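Local coordinates for protein D-galactonate dehydratase family member SEN1436 (Salmonella enterica subsp. enterica serovar Enteritidis, PDB 3TW9) that dehydrates D-gluconate to 2-dehydro-3-deoxy-D-gluconate, with low activity in vitro, and binds one magnesium ion per subunit, at residues I93-Q98 / T331-K335. Numbering follows the deposited sequence.
Sequences IEDIWQ and TPARK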
ATOM      1  N   ILE C  93      -8.499   4.194 -12.306  1.00 18.70           N
ATOM      2  CA  ILE C  93      -9.183   3.910 -11.052  1.00 22.53           C
ATOM      3  C   ILE C  93      -8.832   4.884  -9.951  1.00 18.33           C
ATOM      4  O   ILE C  93      -9.731   5.475  -9.323  1.00 21.29           O
ATOM      5  CB  ILE C  93      -8.924   2.463 -10.580  1.00 22.11           C
ATOM      6  CG1 ILE C  93      -9.438   1.466 -11.647  1.00 22.42           C
ATOM      7  CG2 ILE C  93      -9.639   2.192  -9.271  1.00 20.79           C
ATOM      8  CD1 ILE C  93      -9.559   0.010 -11.114  1.00 21.13           C
ATOM      9  N   GLU C  94      -7.535   5.069  -9.750  1.00 23.87           N
ATOM     10  CA  GLU C  94      -7.016   5.939  -8.688  1.00 18.22           C
ATOM     11  C   GLU C  94      -7.421   7.394  -8.931  1.00 19.54           C
ATOM     12  O   GLU C  94      -7.839   8.076  -8.014  1.00 20.57           O
ATOM     13  CB  GLU C  94      -5.495   5.822  -8.635  1.00 21.43           C
ATOM     14  CG  GLU C  94      -4.882   6.536  -7.430  1.00 24.32           C
ATOM     15  CD  GLU C  94      -5.247   5.876  -6.095  1.00 26.35           C
ATOM     16  OE1 GLU C  94      -5.035   4.657  -5.978  1.00 30.91           O
ATOM     17  OE2 GLU C  94      -5.724   6.570  -5.174  1.00 37.01           O
ATOM     18  N   ASP C  95      -7.333   7.843 -10.180  1.00 23.24           N
ATOM     19  CA  ASP C  95      -7.662   9.246 -10.489  1.00 24.19           C
ATOM     20  C   ASP C  95      -9.131   9.510 -10.238  1.00 19.93           C
ATOM     21  O   ASP C  95      -9.496  10.559  -9.696  1.00 21.93           O
ATOM     22  CB  ASP C  95      -7.304   9.620 -11.927  1.00 21.30           C
ATOM     23  CG  ASP C  95      -7.524  11.109 -12.214  1.00 28.49           C
ATOM     24  OD1 ASP C  95      -6.693  11.924 -11.756  1.00 22.50           O
ATOM     25  OD2 ASP C  95      -8.525  11.453 -12.896  1.00 25.50           O
ATOM     26  N   ILE C  96      -9.974   8.553 -10.634  1.00 23.70           N
ATOM     27  CA  ILE C  96     -11.390   8.603 -10.340  1.00 22.47           C
ATOM     28  C   ILE C  96     -11.662   8.574  -8.830  1.00 23.44           C
ATOM     29  O   ILE C  96     -12.516   9.312  -8.347  1.00 23.06           O
ATOM     30  CB  ILE C  96     -12.149   7.461 -11.066  1.00 24.22           C
ATOM     31  CG1 ILE C  96     -12.346   7.851 -12.535  1.00 21.58           C
ATOM     32  CG2 ILE C  96     -13.483   7.169 -10.391  1.00 26.16           C
ATOM     33  CD1 ILE C  96     -12.838   6.714 -13.453  1.00 20.98           C
ATOM     34  N   TRP C  97     -10.930   7.738  -8.100  1.00 19.83           N
ATOM     35  CA  TRP C  97     -11.114   7.670  -6.631  1.00 22.77           C
ATOM     36  C   TRP C  97     -10.722   8.998  -5.979  1.00 22.11           C
ATOM     37  O   TRP C  97     -11.495   9.552  -5.185  1.00 23.04           O
ATOM     38  CB  TRP C  97     -10.341   6.510  -5.976  1.00 21.62           C
ATOM     39  CG  TRP C  97     -10.892   6.164  -4.628  1.00 18.16           C
ATOM     40  CD1 TRP C  97     -11.862   5.280  -4.350  1.00 17.49           C
ATOM     41  CD2 TRP C  97     -10.520   6.770  -3.367  1.00 17.00           C
ATOM     42  NE1 TRP C  97     -12.132   5.267  -3.004  1.00 22.28           N
ATOM     43  CE2 TRP C  97     -11.310   6.167  -2.372  1.00 20.63           C
ATOM     44  CE3 TRP C  97      -9.556   7.730  -2.991  1.00 20.80           C
ATOM     45  CZ2 TRP C  97     -11.204   6.505  -1.018  1.00 22.22           C
ATOM     46  CZ3 TRP C  97      -9.446   8.069  -1.653  1.00 21.87           C
ATOM     47  CH2 TRP C  97     -10.260   7.448  -0.675  1.00 22.43           C
ATOM     48  N   GLN C  98      -9.532   9.481  -6.319  1.00 26.78           N
ATOM     49  CA  GLN C  98      -8.985  10.708  -5.742  1.00 23.52           C
ATOM     50  C   GLN C  98      -9.831  11.926  -6.066  1.00 23.63           C
ATOM     51  O   GLN C  98     -10.066  12.757  -5.189  1.00 24.07           O
ATOM     52  CB  GLN C  98      -7.532  10.943  -6.175  1.00 21.41           C
ATOM     53  CG  GLN C  98      -6.498   9.911  -5.638  1.00 21.91           C
ATOM     54  CD  GLN C  98      -6.358   9.931  -4.123  1.00 32.42           C
ATOM     55  OE1 GLN C  98      -6.488  10.975  -3.486  1.00 41.33           O
ATOM     56  NE2 GLN C  98      -6.080   8.771  -3.543  1.00 28.85           N
ATOM     57  N   THR C 331      -9.678   0.189  -3.627  1.00 17.74           N
ATOM     58  CA  THR C 331      -8.561   1.142  -3.654  1.00 22.90           C
ATOM     59  C   THR C 331      -8.126   1.533  -2.221  1.00 20.77           C
ATOM     60  O   THR C 331      -6.978   1.280  -1.846  1.00 19.41           O
ATOM     61  CB  THR C 331      -8.868   2.349  -4.554  1.00 23.04           C
ATOM     62  OG1 THR C 331      -9.000   1.903  -5.918  1.00 21.80           O
ATOM     63  CG2 THR C 331      -7.776   3.442  -4.447  1.00 19.75           C
ATOM     64  N   PRO C 332      -9.041   2.083  -1.397  1.00 18.63           N
ATOM     65  CA  PRO C 332      -8.565   2.385  -0.039  1.00 18.41           C
ATOM     66  C   PRO C 332      -8.305   1.186   0.863  1.00 18.29           C
ATOM     67  O   PRO C 332      -7.386   1.247   1.699  1.00 20.48           O
ATOM     68  CB  PRO C 332      -9.681   3.262   0.536  1.00 17.89           C
ATOM     69  CG  PRO C 332     -10.886   2.911  -0.295  1.00 19.77           C
ATOM     70  CD  PRO C 332     -10.344   2.721  -1.663  1.00 18.28           C
ATOM     71  N   ALA C 333      -9.075   0.102   0.714  1.00 15.51           N
ATOM     72  CA  ALA C 333      -8.891  -1.073   1.575  1.00 17.94           C
ATOM     73  C   ALA C 333      -7.528  -1.723   1.336  1.00 17.25           C
ATOM     74  O   ALA C 333      -6.887  -2.174   2.283  1.00 18.02           O
ATOM     75  CB  ALA C 333      -9.998  -2.091   1.368  1.00 18.30           C
ATOM     76  N   ARG C 334      -7.105  -1.771   0.082  1.00 19.51           N
ATOM     77  CA  ARG C 334      -5.795  -2.278  -0.303  1.00 19.24           C
ATOM     78  C   ARG C 334      -4.681  -1.454   0.351  1.00 24.59           C
ATOM     79  O   ARG C 334      -3.707  -2.014   0.881  1.00 20.97           O
ATOM     80  CB  ARG C 334      -5.652  -2.245  -1.835  1.00 27.76           C
ATOM     81  CG  ARG C 334      -5.081  -3.496  -2.423  1.00 44.69           C
ATOM     82  CD  ARG C 334      -3.589  -3.525  -2.331  1.00 45.35           C
ATOM     83  NE  ARG C 334      -3.130  -4.845  -1.920  1.00 56.08           N
ATOM     84  CZ  ARG C 334      -1.963  -5.390  -2.252  1.00 50.57           C
ATOM     85  NH1 ARG C 334      -1.093  -4.748  -3.022  1.00 54.64           N
ATOM     86  NH2 ARG C 334      -1.673  -6.599  -1.805  1.00 48.37           N
ATOM     87  N   LYS C 335      -4.838  -0.136   0.339  1.00 17.07           N
ATOM     88  CA  LYS C 335      -3.852   0.768   0.957  1.00 21.93           C
ATOM     89  C   LYS C 335      -3.774   0.519   2.446  1.00 16.37           C
ATOM     90  O   LYS C 335      -2.673   0.485   3.010  1.00 18.21           O
ATOM     91  CB  LYS C 335      -4.161   2.235   0.663  1.00 21.10           C
ATOM     92  CG  LYS C 335      -3.963   2.571  -0.787  1.00 24.14           C
ATOM     93  CD  LYS C 335      -4.203   4.036  -1.023  1.00 21.65           C
ATOM     94  CE  LYS C 335      -4.202   4.297  -2.523  1.00 24.12           C
ATOM     95  NZ  LYS C 335      -4.861   5.608  -2.800  1.00 25.92           N
TER
HETATM   96  O   HOH W   1      -6.464   2.438  -7.381  1.00 33.45           O
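Glu94 and Lys335 reach for each other from opposite directions and close a salt bridge, with Lys335 NZ 2.7 Å from Glu94 OE2. The ammonium group comes to the syn side of that oxygen, tilted 31° out of the carboxylate plane. The same oxygen also accepts a nearly straight bond from Gln98 NE2, 2.8 Å from Glu94 OE2, one helical turn further on. Glu94 OE1 accepts from a water that also donates to Thr331 OG1, and it lies 3.4 Å from Thr331 CG2. A bend at chi2 (67°) turns the Glu94 carboxylate toward the lysine, whose own chain runs extended beyond CG.

Next to this polar cluster, one face of the Trp97 ring is covered by Thr331 CG2, 4.1 Å above its plane and offset toward the rim, while Pro332 CD comes in obliquely, 3.4 Å from Trp97 NE1. That N-H donates a hydrogen bond to the carbonyl oxygen of Gly328, and Thr331 OG1 is held by Asp120 and Trp124 of helix 110-131. Glu341 of the second subunit forms another salt bridge with Lys335.

The axes of segments 93-98 and 331-335 lie at 101° to each other. Beside the subunit interface and away from the magnesium site, helix 93-101 of the N-terminal capping domain packs across helix 330-342, an outer helix of the modified TIM barrel, as in the two-domain architecture of the enolase superfamily.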